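Local atomic coordinates of UDP-glucose 6-dehydrogenase (Pyrobaculum islandicum, PDB entry 3VTF), a protein that probably oxidises UDP-glucose to UDP-glucuronate, using two molecules of NAD+ for each molecule of sugar nucleotide. Residues G44-G49 / V95-A100; G135-V140 / D198-S203; V146-T151 / I293-S298; L323-L328 / L363-R368. One frame throughout, in Å; residues are numbered along the deposited sequence.

Contact 1: residues G44-G49 / V95-A100; sequences GHRVVG and VAATDA
The carbonyl oxygen of A97 receives NH1 of R46 at 2.7 Å, the closest approach between G44-G49 and V95-A100. The bond is fairly straight, 161° at the hydrogen, and A97 O meets the edge of the guanidinium near its plane, while the donor stands tilted out of the A97 carbonyl plane. Arginine suits this place because its long chain can span from the strand to the turn: CG is anti to the backbone N (chi1 179°) and the chain runs extended to NE. NH2 of R46 passes CB of A97 at 4.0 Å. Strand 46-50, which carries R46 and V48, is a neighbour of strand 23-27 in the parallel part of the Rossmann-type NAD-binding domain; the turn at A97 and T98 leads from helix 91-96 into strand 100-103, on the other side of strand 23-27. The contact therefore reaches across the start of strand 23-27. Next to the polar bond, CG2 of V48 touches CG2 of T98 at 3.8 Å, and the same V48 methyl lies over one face of the R46 guanidinium, toward its rim. T98 serves two surroundings at once: its methyl faces the valine, whereas OG1, turned between the backbone N and the carbonyl carbon (chi1 57°), is hydrogen-bonded to S25 OG. Its backbone N bonds to V95 O at 3.0 Å, closing the turn after the helix.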
loop_
_atom_site.group_PDB
_atom_site.type_symbol
_atom_site.label_atom_id
_atom_site.label_comp_id
_atom_site.label_asym_id
_atom_site.label_seq_id
_atom_site.Cartn_x
_atom_site.Cartn_y
_atom_site.Cartn_z
ATOM N N GLY A 44 31.663 14.486 8.875
ATOM C CA GLY A 44 33.132 14.394 8.952
ATOM C C GLY A 44 33.804 14.515 7.565
ATOM O O GLY A 44 35.011 14.360 7.480
ATOM N N HIS A 45 33.064 14.909 6.524
ATOM C CA HIS A 45 33.623 15.055 5.174
ATOM C C HIS A 45 33.873 16.476 4.862
ATOM O O HIS A 45 33.302 17.345 5.432
ATOM C CB HIS A 45 32.671 14.424 4.116
ATOM C CG HIS A 45 32.448 12.941 4.332
ATOM N ND1 HIS A 45 33.495 12.038 4.453
ATOM C CD2 HIS A 45 31.272 12.227 4.522
ATOM C CE1 HIS A 45 32.979 10.796 4.703
ATOM N NE2 HIS A 45 31.611 10.913 4.739
ATOM N N ARG A 46 34.724 16.710 3.902
ATOM C CA ARG A 46 34.996 18.023 3.351
ATOM C C ARG A 46 34.068 18.174 2.189
ATOM O O ARG A 46 33.992 17.270 1.294
ATOM C CB ARG A 46 36.477 18.088 2.866
ATOM C CG ARG A 46 36.872 19.429 2.246
ATOM C CD ARG A 46 38.198 19.255 1.527
ATOM N NE ARG A 46 38.496 20.425 0.699
ATOM C CZ ARG A 46 38.435 20.425 -0.617
ATOM N NH1 ARG A 46 38.120 19.308 -1.247
ATOM N NH2 ARG A 46 38.693 21.540 -1.280
ATOM N N VAL A 47 33.301 19.254 2.218
ATOM C CA VAL A 47 32.218 19.435 1.249
ATOM C C VAL A 47 32.333 20.799 0.574
ATOM O O VAL A 47 32.581 21.865 1.230
ATOM C CB VAL A 47 30.818 19.334 1.914
ATOM C CG1 VAL A 47 29.669 19.632 0.919
ATOM C CG2 VAL A 47 30.645 17.987 2.575
ATOM N N VAL A 48 32.150 20.797 -0.735
ATOM C CA VAL A 48 32.085 22.032 -1.487
ATOM C C VAL A 48 30.748 22.084 -2.238
ATOM O O VAL A 48 30.478 21.241 -3.101
ATOM C CB VAL A 48 33.280 22.167 -2.506
ATOM C CG1 VAL A 48 33.190 23.532 -3.190
ATOM C CG2 VAL A 48 34.644 21.981 -1.813
ATOM N N GLY A 49 29.908 23.060 -1.938
ATOM C CA GLY A 49 28.606 23.167 -2.584
ATOM C C GLY A 49 28.579 24.221 -3.659
ATOM O O GLY A 49 29.461 25.107 -3.703
ATOM N N VAL A 95 33.553 20.706 -8.480
ATOM C CA VAL A 95 33.911 19.362 -8.940
ATOM C C VAL A 95 35.435 19.122 -8.870
ATOM O O VAL A 95 35.921 18.041 -8.387
ATOM C CB VAL A 95 33.391 19.157 -10.373
ATOM C CG1 VAL A 95 33.820 17.813 -10.895
ATOM C CG2 VAL A 95 31.855 19.251 -10.361
ATOM N N ALA A 96 36.213 20.077 -9.410
ATOM C CA ALA A 96 37.676 19.801 -9.583
ATOM C C ALA A 96 38.354 19.709 -8.242
ATOM O O ALA A 96 39.379 19.054 -8.111
ATOM C CB ALA A 96 38.351 20.855 -10.464
ATOM N N ALA A 97 37.726 20.273 -7.207
ATOM C CA ALA A 97 38.333 20.319 -5.900
ATOM C C ALA A 97 37.927 19.058 -5.044
ATOM O O ALA A 97 38.395 18.864 -3.916
ATOM C CB ALA A 97 37.954 21.667 -5.192
ATOM N N THR A 98 37.120 18.161 -5.597
ATOM C CA THR A 98 36.626 17.028 -4.809
ATOM C C THR A 98 36.826 15.679 -5.548
ATOM O O THR A 98 37.361 15.663 -6.623
ATOM C CB THR A 98 35.118 17.259 -4.458
ATOM O OG1 THR A 98 34.393 17.438 -5.663
ATOM C CG2 THR A 98 34.891 18.593 -3.596
ATOM N N ASP A 99 36.364 14.561 -4.974
ATOM C CA ASP A 99 36.496 13.263 -5.616
ATOM C C ASP A 99 35.161 12.637 -5.996
ATOM O O ASP A 99 35.124 11.717 -6.801
ATOM C CB ASP A 99 37.196 12.334 -4.710
ATOM C CG ASP A 99 38.690 12.703 -4.576
ATOM O OD1 ASP A 99 39.279 13.110 -5.596
ATOM O OD2 ASP A 99 39.199 12.572 -3.467
ATOM N N ALA A 100 34.057 13.145 -5.424
ATOM C CA ALA A 100 32.727 12.730 -5.899
ATOM C C ALA A 100 31.763 13.892 -5.846
ATOM O O ALA A 100 31.896 14.786 -4.974
ATOM C CB ALA A 100 32.231 11.594 -4.959
#

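Contact 2: residues G135-V140 / D198-S203; sequences GRWHLV and DERAAS
A cation-pi stack between W137 and R200, with a small apolar contact behind it, joins the approach to strand 139-142 to the first turn of helix 199-208 in the NAD-binding domain. The guanidinium lies flat on the indole, planes 6° apart, with CZ of R200 3.6 Å from the centroid of the five-membered ring of W137. Farther back, CD of R200 sits over the six-membered ring of W137, 3.9 Å from its centroid. The extended arginine chain, with CG anti to the backbone N (chi1 -169°), lays the methylene and the charged group on one face together. On the buried side, CD1 of L139 meets CB of A201 at 3.6 Å; alanine is small enough to let the helix come close. D198 is the N-cap, its OD1 accepting from A201 N at 2.7 Å. S169 OG ties the two sides, bonding both W137 NE1 and D198 OD2. A leucine in place of the tryptophan would probably leave the R200 guanidinium without its flat support, close to the like charge of K167, and S169 without the indole donor. This is a helix packed against the sheet of a Rossmann-type domain, its outer margin covered by an arginine-tryptophan stack.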
loop_
_atom_site.group_PDB
_atom_site.type_symbol
_atom_site.label_atom_id
_atom_site.label_comp_id
_atom_site.label_asym_id
_atom_site.label_seq_id
_atom_site.Cartn_x
_atom_site.Cartn_y
_atom_site.Cartn_z
ATOM N N GLY A 135 41.861 15.967 -14.017
ATOM C CA GLY A 135 42.757 14.957 -14.561
ATOM C C GLY A 135 42.805 13.619 -13.879
ATOM O O GLY A 135 43.675 12.796 -14.219
ATOM N N ARG A 136 41.907 13.317 -12.920
ATOM C CA ARG A 136 41.941 11.930 -12.398
ATOM C C ARG A 136 40.544 11.440 -12.030
ATOM O O ARG A 136 39.625 12.197 -12.113
ATOM C CB ARG A 136 42.975 11.711 -11.278
ATOM C CG ARG A 136 42.770 12.566 -10.069
ATOM C CD ARG A 136 44.069 12.916 -9.299
ATOM N NE ARG A 136 43.608 13.634 -8.085
ATOM C CZ ARG A 136 43.550 14.958 -7.948
ATOM N NH1 ARG A 136 44.032 15.796 -8.866
ATOM N NH2 ARG A 136 43.065 15.457 -6.854
ATOM N N TRP A 137 40.439 10.187 -11.667
ATOM C CA TRP A 137 39.143 9.531 -11.485
ATOM C C TRP A 137 38.293 10.332 -10.532
ATOM O O TRP A 137 38.816 10.984 -9.579
ATOM C CB TRP A 137 39.389 8.190 -10.880
ATOM C CG TRP A 137 38.116 7.432 -10.550
ATOM C CD1 TRP A 137 37.420 6.570 -11.396
ATOM C CD2 TRP A 137 37.399 7.372 -9.255
ATOM N NE1 TRP A 137 36.351 6.033 -10.763
ATOM C CE2 TRP A 137 36.266 6.468 -9.472
ATOM C CE3 TRP A 137 37.529 8.021 -8.005
ATOM C CZ2 TRP A 137 35.354 6.171 -8.467
ATOM C CZ3 TRP A 137 36.601 7.700 -6.975
ATOM C CH2 TRP A 137 35.538 6.779 -7.203
ATOM N N HIS A 138 36.996 10.306 -10.803
ATOM C CA HIS A 138 35.983 11.002 -10.004
ATOM C C HIS A 138 34.718 10.144 -9.998
ATOM O O HIS A 138 34.483 9.373 -10.929
ATOM C CB HIS A 138 35.573 12.264 -10.739
ATOM C CG HIS A 138 35.027 13.367 -9.817
ATOM N ND1 HIS A 138 33.693 13.638 -9.733
ATOM C CD2 HIS A 138 35.664 14.255 -8.950
ATOM C CE1 HIS A 138 33.485 14.634 -8.850
ATOM N NE2 HIS A 138 34.686 15.013 -8.375
ATOM N N LEU A 139 33.874 10.304 -8.955
ATOM C CA LEU A 139 32.584 9.629 -8.926
ATOM C C LEU A 139 31.440 10.593 -9.140
ATOM O O LEU A 139 31.327 11.607 -8.458
ATOM C CB LEU A 139 32.417 8.885 -7.577
ATOM C CG LEU A 139 31.053 8.213 -7.289
ATOM C CD1 LEU A 139 30.735 7.082 -8.279
ATOM C CD2 LEU A 139 31.086 7.644 -5.876
ATOM N N VAL A 140 30.542 10.275 -10.058
ATOM C CA VAL A 140 29.399 11.163 -10.297
ATOM C C VAL A 140 28.163 10.475 -9.647
ATOM O O VAL A 140 27.806 9.320 -10.006
ATOM C CB VAL A 140 29.133 11.216 -11.812
ATOM C CG1 VAL A 140 27.979 12.171 -12.091
ATOM C CG2 VAL A 140 30.437 11.704 -12.507
ATOM N N ASP A 198 29.944 0.564 -10.792
ATOM C CA ASP A 198 31.033 -0.477 -10.680
ATOM C C ASP A 198 31.406 -0.648 -9.236
ATOM O O ASP A 198 30.892 0.080 -8.384
ATOM C CB ASP A 198 32.282 -0.077 -11.494
ATOM C CG ASP A 198 32.847 1.313 -11.073
ATOM O OD1 ASP A 198 32.818 1.650 -9.921
ATOM O OD2 ASP A 198 33.210 2.113 -11.914
ATOM N N GLU A 199 32.353 -1.559 -8.941
ATOM C CA GLU A 199 32.782 -1.824 -7.561
ATOM C C GLU A 199 33.418 -0.642 -6.861
ATOM O O GLU A 199 33.240 -0.437 -5.650
ATOM C CB GLU A 199 33.779 -3.041 -7.525
ATOM C CG GLU A 199 34.081 -3.587 -6.145
ATOM C CD GLU A 199 32.808 -3.722 -5.312
ATOM O OE1 GLU A 199 31.935 -4.539 -5.722
ATOM O OE2 GLU A 199 32.665 -2.999 -4.278
ATOM N N ARG A 200 34.175 0.131 -7.614
ATOM C CA ARG A 200 34.874 1.234 -6.988
ATOM C C ARG A 200 33.845 2.264 -6.529
ATOM O O ARG A 200 34.021 2.828 -5.470
ATOM C CB ARG A 200 35.802 1.904 -7.991
ATOM C CG ARG A 200 36.763 2.899 -7.358
ATOM C CD ARG A 200 37.743 3.425 -8.393
ATOM N NE ARG A 200 38.599 4.458 -7.802
ATOM C CZ ARG A 200 39.653 4.998 -8.411
ATOM N NH1 ARG A 200 39.972 4.596 -9.615
ATOM N NH2 ARG A 200 40.406 5.918 -7.766
ATOM N N ALA A 201 32.787 2.494 -7.333
ATOM C CA ALA A 201 31.675 3.396 -6.898
ATOM C C ALA A 201 31.028 2.914 -5.599
ATOM O O ALA A 201 30.792 3.699 -4.723
ATOM C CB ALA A 201 30.627 3.504 -8.003
ATOM N N ALA A 202 30.647 1.642 -5.553
ATOM C CA ALA A 202 30.027 1.041 -4.374
ATOM C C ALA A 202 30.887 1.152 -3.137
ATOM O O ALA A 202 30.450 1.630 -2.066
ATOM C CB ALA A 202 29.661 -0.434 -4.670
ATOM N N SER A 203 32.159 0.808 -3.282
ATOM C CA SER A 203 33.031 0.922 -2.102
ATOM C C SER A 203 33.212 2.401 -1.653
ATOM O O SER A 203 33.264 2.734 -0.438
ATOM C CB SER A 203 34.384 0.239 -2.501
ATOM O OG SER A 203 35.250 0.591 -1.485
#

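Contact 3: residues V146-T151 / I293-S298; sequences VPPGTT and IRFGES
One aromatic ring, that of F295, carries the whole contact between V146-T151 and helix residues I293-S298, and both prolines of the loop lie over the same face of it. CB of P147 comes to 3.8 Å from CD1 of F295, and CD of P148 to 3.7 Å from CE2 of the same F295 ring. These are CH-pi contacts: P147 CB and P148 CD each lie 4.1 Å from the centroid of the F295 ring, 25° and 29° off its normal. P148 O also lies 3.4 Å from CZ of F295. With CG anti to the backbone N (chi1 -178°), the phenylalanine stretches from the helix to the loop. Proline suits the other side, since its rigid ring offers C-H groups at little cost in freedom. The loop is a type II beta turn from P147 to T150, with G149 at the third position, where the positive phi favours glycine. P147 O is gripped twice, by T150 N at 3.0 Å and by T150 OG1 at 2.7 Å, and E225 of helix 221-251 holds the turn through G149 N. The turn, in the NAD-binding region, meets helices 221-251 and 285-298 of the central region, near T107 and T145, which are predicted to bind NAD+. Away from the ring the helix no longer meets the loop and turns polar: R294 NH1 forms a salt bridge with E297 OE1 and its NE bonds to D112 O, while the exposed S298 turns its OG back to F295 O at 2.6 Å. L248 and L252 of the second subunit pack on F295 and P148 respectively.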
loop_
_atom_site.group_PDB
_atom_site.type_symbol
_atom_site.label_atom_id
_atom_site.label_comp_id
_atom_site.label_asym_id
_atom_site.label_seq_id
_atom_site.Cartn_x
_atom_site.Cartn_y
_atom_site.Cartn_z
ATOM N N VAL A 146 15.332 10.700 -11.125
ATOM C CA VAL A 146 15.483 10.621 -12.554
ATOM C C VAL A 146 14.938 9.267 -12.991
ATOM O O VAL A 146 15.028 8.235 -12.277
ATOM C CB VAL A 146 16.960 10.708 -13.006
ATOM C CG1 VAL A 146 17.566 12.080 -12.813
ATOM C CG2 VAL A 146 17.846 9.628 -12.251
ATOM N N PRO A 147 14.375 9.210 -14.190
ATOM C CA PRO A 147 13.859 7.925 -14.656
ATOM C C PRO A 147 14.979 6.869 -14.772
ATOM O O PRO A 147 16.134 7.209 -15.002
ATOM C CB PRO A 147 13.290 8.244 -16.042
ATOM C CG PRO A 147 13.049 9.778 -16.070
ATOM C CD PRO A 147 14.083 10.353 -15.071
ATOM N N PRO A 148 14.643 5.592 -14.623
ATOM C CA PRO A 148 15.644 4.536 -14.671
ATOM C C PRO A 148 16.356 4.537 -15.981
ATOM O O PRO A 148 15.689 4.618 -17.017
ATOM C CB PRO A 148 14.790 3.243 -14.539
ATOM C CG PRO A 148 13.588 3.709 -13.630
ATOM C CD PRO A 148 13.310 5.120 -14.129
ATOM N N GLY A 149 17.683 4.421 -15.965
ATOM C CA GLY A 149 18.453 4.468 -17.208
ATOM C C GLY A 149 19.149 5.783 -17.300
ATOM O O GLY A 149 20.121 5.877 -18.070
ATOM N N THR A 150 18.732 6.812 -16.523
ATOM C CA THR A 150 19.341 8.156 -16.725
ATOM C C THR A 150 20.814 8.198 -16.284
ATOM O O THR A 150 21.653 8.900 -16.905
ATOM C CB THR A 150 18.560 9.225 -15.884
ATOM O OG1 THR A 150 17.224 9.257 -16.369
ATOM C CG2 THR A 150 19.122 10.633 -15.982
ATOM N N THR A 151 21.146 7.494 -15.203
ATOM C CA THR A 151 22.507 7.558 -14.604
ATOM C C THR A 151 23.572 6.990 -15.575
ATOM O O THR A 151 24.574 7.681 -15.870
ATOM C CB THR A 151 22.592 6.847 -13.238
ATOM O OG1 THR A 151 21.701 7.535 -12.309
ATOM C CG2 THR A 151 24.040 6.908 -12.649
ATOM N N ILE A 293 4.184 7.563 -14.820
ATOM C CA ILE A 293 3.185 7.137 -15.802
ATOM C C ILE A 293 3.771 7.345 -17.245
ATOM O O ILE A 293 3.636 6.466 -18.089
ATOM C CB ILE A 293 1.911 8.019 -15.627
ATOM C CG1 ILE A 293 1.150 7.592 -14.350
ATOM C CG2 ILE A 293 0.914 7.789 -16.799
ATOM C CD1 ILE A 293 0.121 8.684 -13.859
ATOM N N ARG A 294 4.299 8.551 -17.477
ATOM C CA ARG A 294 4.811 8.945 -18.839
ATOM C C ARG A 294 5.994 8.042 -19.228
ATOM O O ARG A 294 6.115 7.634 -20.372
ATOM C CB ARG A 294 5.270 10.360 -18.843
ATOM C CG ARG A 294 4.084 11.359 -18.724
ATOM C CD ARG A 294 3.148 11.266 -19.958
ATOM N NE ARG A 294 2.088 12.269 -19.782
ATOM C CZ ARG A 294 0.826 11.979 -19.552
ATOM N NH1 ARG A 294 0.415 10.726 -19.506
ATOM N NH2 ARG A 294 -0.039 12.972 -19.360
ATOM N N PHE A 295 6.847 7.721 -18.258
ATOM C CA PHE A 295 7.976 6.820 -18.528
ATOM C C PHE A 295 7.470 5.433 -18.903
ATOM O O PHE A 295 7.913 4.854 -19.902
ATOM C CB PHE A 295 8.904 6.735 -17.247
ATOM C CG PHE A 295 10.122 5.855 -17.457
ATOM C CD1 PHE A 295 11.089 6.199 -18.401
ATOM C CD2 PHE A 295 10.256 4.676 -16.768
ATOM C CE1 PHE A 295 12.245 5.411 -18.600
ATOM C CE2 PHE A 295 11.362 3.866 -16.964
ATOM C CZ PHE A 295 12.377 4.226 -17.878
ATOM N N GLY A 296 6.528 4.854 -18.119
ATOM C CA GLY A 296 5.981 3.538 -18.473
ATOM C C GLY A 296 5.272 3.615 -19.867
ATOM O O GLY A 296 5.414 2.703 -20.714
ATOM N N GLU A 297 4.507 4.677 -20.092
ATOM C CA GLU A 297 3.754 4.751 -21.391
ATOM C C GLU A 297 4.755 4.799 -22.546
ATOM O O GLU A 297 4.491 4.153 -23.540
ATOM C CB GLU A 297 2.862 5.949 -21.432
ATOM C CG GLU A 297 1.724 5.830 -20.499
ATOM C CD GLU A 297 0.866 7.085 -20.487
ATOM O OE1 GLU A 297 1.399 8.210 -20.534
ATOM O OE2 GLU A 297 -0.336 6.930 -20.322
ATOM N N SER A 298 5.919 5.411 -22.327
ATOM C CA SER A 298 7.027 5.517 -23.382
ATOM C C SER A 298 7.579 4.119 -23.686
ATOM O O SER A 298 8.107 3.911 -24.749
ATOM C CB SER A 298 8.175 6.429 -22.965
ATOM O OG SER A 298 9.084 5.692 -22.085
#

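Contact 4: residues L323-L328 / L363-R368; sequences LLEERL and LERGAR
The end of helix 354-364, closed by a Schellman motif, presents R365 to E325 on the last turn of helix 304-328. G366, with its positive phi, is the C-prime residue of the motif: its N bonds to L363 O at 2.8 Å, and A367 N pairs with L362 O; glycine accepts this backbone shape readily. R365, just before it, reaches across to form a long salt bridge, with NH1 3.5 Å from OE1 of E325. OE2 of E325 is equally far, so NH1 faces both carboxylate oxygens at the same long distance. The carboxylate comes to the edge of the guanidinium, but the two planes are 32° apart and the side chains cross at about a right angle, which points to charge attraction more than to a directed bond. E325 reaches out extended, with CG anti to the backbone N (chi1 -180°), and its OE1 also rests 3.5 Å from CD of R365. L331, in the loop after helix 304-328, touches both side chains. A lysine in place of the glutamate would probably set two like charges against each other and leave R365 without its acidic mate. L324 packs on V336, V422 and V424 of the sheet. Helix 354-364 connects strand 335-339 to strand 368-372, so the salt bridge lies at the surface of a beta-alpha-beta crossover, the building unit of the Rossmann-like UDP-binding domain.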
loop_
_atom_site.group_PDB
_atom_site.type_symbol
_atom_site.label_atom_id
_atom_site.label_comp_id
_atom_site.label_asym_id
_atom_site.label_seq_id
_atom_site.Cartn_x
_atom_site.Cartn_y
_atom_site.Cartn_z
ATOM N N LEU A 323 -18.636 20.369 -2.448
ATOM C CA LEU A 323 -19.345 20.257 -1.166
ATOM C C LEU A 323 -19.676 21.646 -0.616
ATOM O O LEU A 323 -20.803 21.859 -0.133
ATOM C CB LEU A 323 -18.483 19.504 -0.121
ATOM C CG LEU A 323 -18.237 18.016 -0.398
ATOM C CD1 LEU A 323 -17.173 17.462 0.516
ATOM C CD2 LEU A 323 -19.590 17.252 -0.281
ATOM N N LEU A 324 -18.700 22.571 -0.647
ATOM C CA LEU A 324 -18.933 23.895 -0.061
ATOM C C LEU A 324 -20.112 24.600 -0.839
ATOM O O LEU A 324 -21.051 25.194 -0.245
ATOM C CB LEU A 324 -17.637 24.753 -0.098
ATOM C CG LEU A 324 -17.888 26.070 0.708
ATOM C CD1 LEU A 324 -18.273 25.827 2.182
ATOM C CD2 LEU A 324 -16.712 26.989 0.555
ATOM N N GLU A 325 -20.006 24.555 -2.163
ATOM C CA GLU A 325 -20.973 25.105 -3.100
ATOM C C GLU A 325 -22.397 24.553 -2.892
ATOM O O GLU A 325 -23.361 25.310 -2.800
ATOM C CB GLU A 325 -20.510 24.793 -4.514
ATOM C CG GLU A 325 -21.409 25.304 -5.628
ATOM C CD GLU A 325 -20.776 24.979 -6.968
ATOM O OE1 GLU A 325 -20.155 25.851 -7.610
ATOM O OE2 GLU A 325 -20.802 23.791 -7.326
ATOM N N GLU A 326 -22.523 23.257 -2.718
ATOM C CA GLU A 326 -23.792 22.631 -2.360
ATOM C C GLU A 326 -24.343 23.090 -0.996
ATOM O O GLU A 326 -25.568 23.319 -0.838
ATOM C CB GLU A 326 -23.644 21.114 -2.310
ATOM C CG GLU A 326 -24.916 20.398 -1.880
ATOM C CD GLU A 326 -25.044 19.059 -2.577
ATOM O OE1 GLU A 326 -24.324 18.845 -3.587
ATOM O OE2 GLU A 326 -25.840 18.204 -2.123
ATOM N N ARG A 327 -23.471 23.151 0.016
ATOM C CA ARG A 327 -23.939 23.583 1.306
ATOM C C ARG A 327 -24.308 25.076 1.351
ATOM O O ARG A 327 -25.193 25.474 2.106
ATOM C CB ARG A 327 -23.028 23.165 2.487
ATOM C CG ARG A 327 -22.688 21.693 2.536
ATOM C CD ARG A 327 -23.915 20.791 2.370
ATOM N NE ARG A 327 -24.761 20.876 3.526
ATOM C CZ ARG A 327 -25.119 19.851 4.292
ATOM N NH1 ARG A 327 -24.754 18.601 3.998
ATOM N NH2 ARG A 327 -25.903 20.090 5.329
ATOM N N LEU A 328 -23.644 25.895 0.576
ATOM C CA LEU A 328 -23.949 27.333 0.659
ATOM C C LEU A 328 -24.995 27.743 -0.369
ATOM O O LEU A 328 -25.455 28.850 -0.334
ATOM C CB LEU A 328 -22.702 28.178 0.478
ATOM C CG LEU A 328 -21.686 28.049 1.593
ATOM C CD1 LEU A 328 -20.513 28.941 1.228
ATOM C CD2 LEU A 328 -22.362 28.415 2.912
ATOM N N LEU A 363 -12.082 31.016 -6.623
ATOM C CA LEU A 363 -12.005 32.241 -7.438
ATOM C C LEU A 363 -12.711 32.095 -8.744
ATOM O O LEU A 363 -13.581 32.889 -9.047
ATOM C CB LEU A 363 -10.585 32.673 -7.680
ATOM C CG LEU A 363 -9.873 33.271 -6.490
ATOM C CD1 LEU A 363 -8.394 33.433 -6.835
ATOM C CD2 LEU A 363 -10.513 34.566 -5.981
ATOM N N GLU A 364 -12.388 31.057 -9.475
ATOM C CA GLU A 364 -13.061 30.693 -10.706
ATOM C C GLU A 364 -14.590 30.531 -10.528
ATOM O O GLU A 364 -15.367 30.612 -11.479
ATOM C CB GLU A 364 -12.328 29.438 -11.205
ATOM C CG GLU A 364 -12.768 28.768 -12.490
ATOM C CD GLU A 364 -11.872 27.554 -12.820
ATOM O OE1 GLU A 364 -11.976 26.509 -12.134
ATOM O OE2 GLU A 364 -11.053 27.625 -13.773
ATOM N N ARG A 365 -15.065 30.330 -9.306
ATOM C CA ARG A 365 -16.517 30.302 -9.109
ATOM C C ARG A 365 -17.112 31.611 -8.544
ATOM O O ARG A 365 -18.243 31.616 -8.049
ATOM C CB ARG A 365 -16.979 29.058 -8.310
ATOM C CG ARG A 365 -17.038 27.782 -9.156
ATOM C CD ARG A 365 -16.776 26.572 -8.274
ATOM N NE ARG A 365 -15.981 25.542 -8.962
ATOM C CZ ARG A 365 -16.341 24.264 -9.116
ATOM N NH1 ARG A 365 -17.512 23.774 -8.618
ATOM N NH2 ARG A 365 -15.504 23.456 -9.769
ATOM N N GLY A 366 -16.347 32.699 -8.580
ATOM C CA GLY A 366 -16.918 34.020 -8.185
ATOM C C GLY A 366 -16.993 34.252 -6.683
ATOM O O GLY A 366 -17.613 35.210 -6.220
ATOM N N ALA A 367 -16.348 33.381 -5.892
ATOM C CA ALA A 367 -16.206 33.622 -4.436
ATOM C C ALA A 367 -15.229 34.739 -4.129
ATOM O O ALA A 367 -14.229 34.952 -4.843
ATOM C CB ALA A 367 -15.794 32.351 -3.665
ATOM N N ARG A 368 -15.519 35.433 -3.045
ATOM C CA ARG A 368 -14.580 36.356 -2.449
ATOM C C ARG A 368 -13.792 35.520 -1.472
ATOM O O ARG A 368 -14.341 35.093 -0.431
ATOM C CB ARG A 368 -15.288 37.492 -1.677
ATOM C CG ARG A 368 -16.482 38.144 -2.378
ATOM C CD ARG A 368 -16.981 39.288 -1.503
ATOM N NE ARG A 368 -17.740 40.304 -2.237
ATOM C CZ ARG A 368 -17.918 41.567 -1.823
ATOM N NH1 ARG A 368 -17.395 42.010 -0.686
ATOM N NH2 ARG A 368 -18.616 42.411 -2.567
#

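Overall arrangement
Contacts 1 and 2 both reach the same sheet of the NAD-binding domain and touch each other, D99 O lying 2.9 Å from L139 N in a probable hydrogen bond where the chain enters strand 100-103 beside strand 139-142. Contact 2 is the more buried and mixes cation-pi stacking with apolar packing; contact 1 is partly buried and adds a charged bond to a carbonyl. Contact 3 joins this domain to the central one and is largely apolar, with the second subunit close by. Contact 4 lies at the surface beyond the chain's centre from contacts 1 and 2, where a long salt bridge suffices; its helix 304-328 follows helix 285-298 of contact 3.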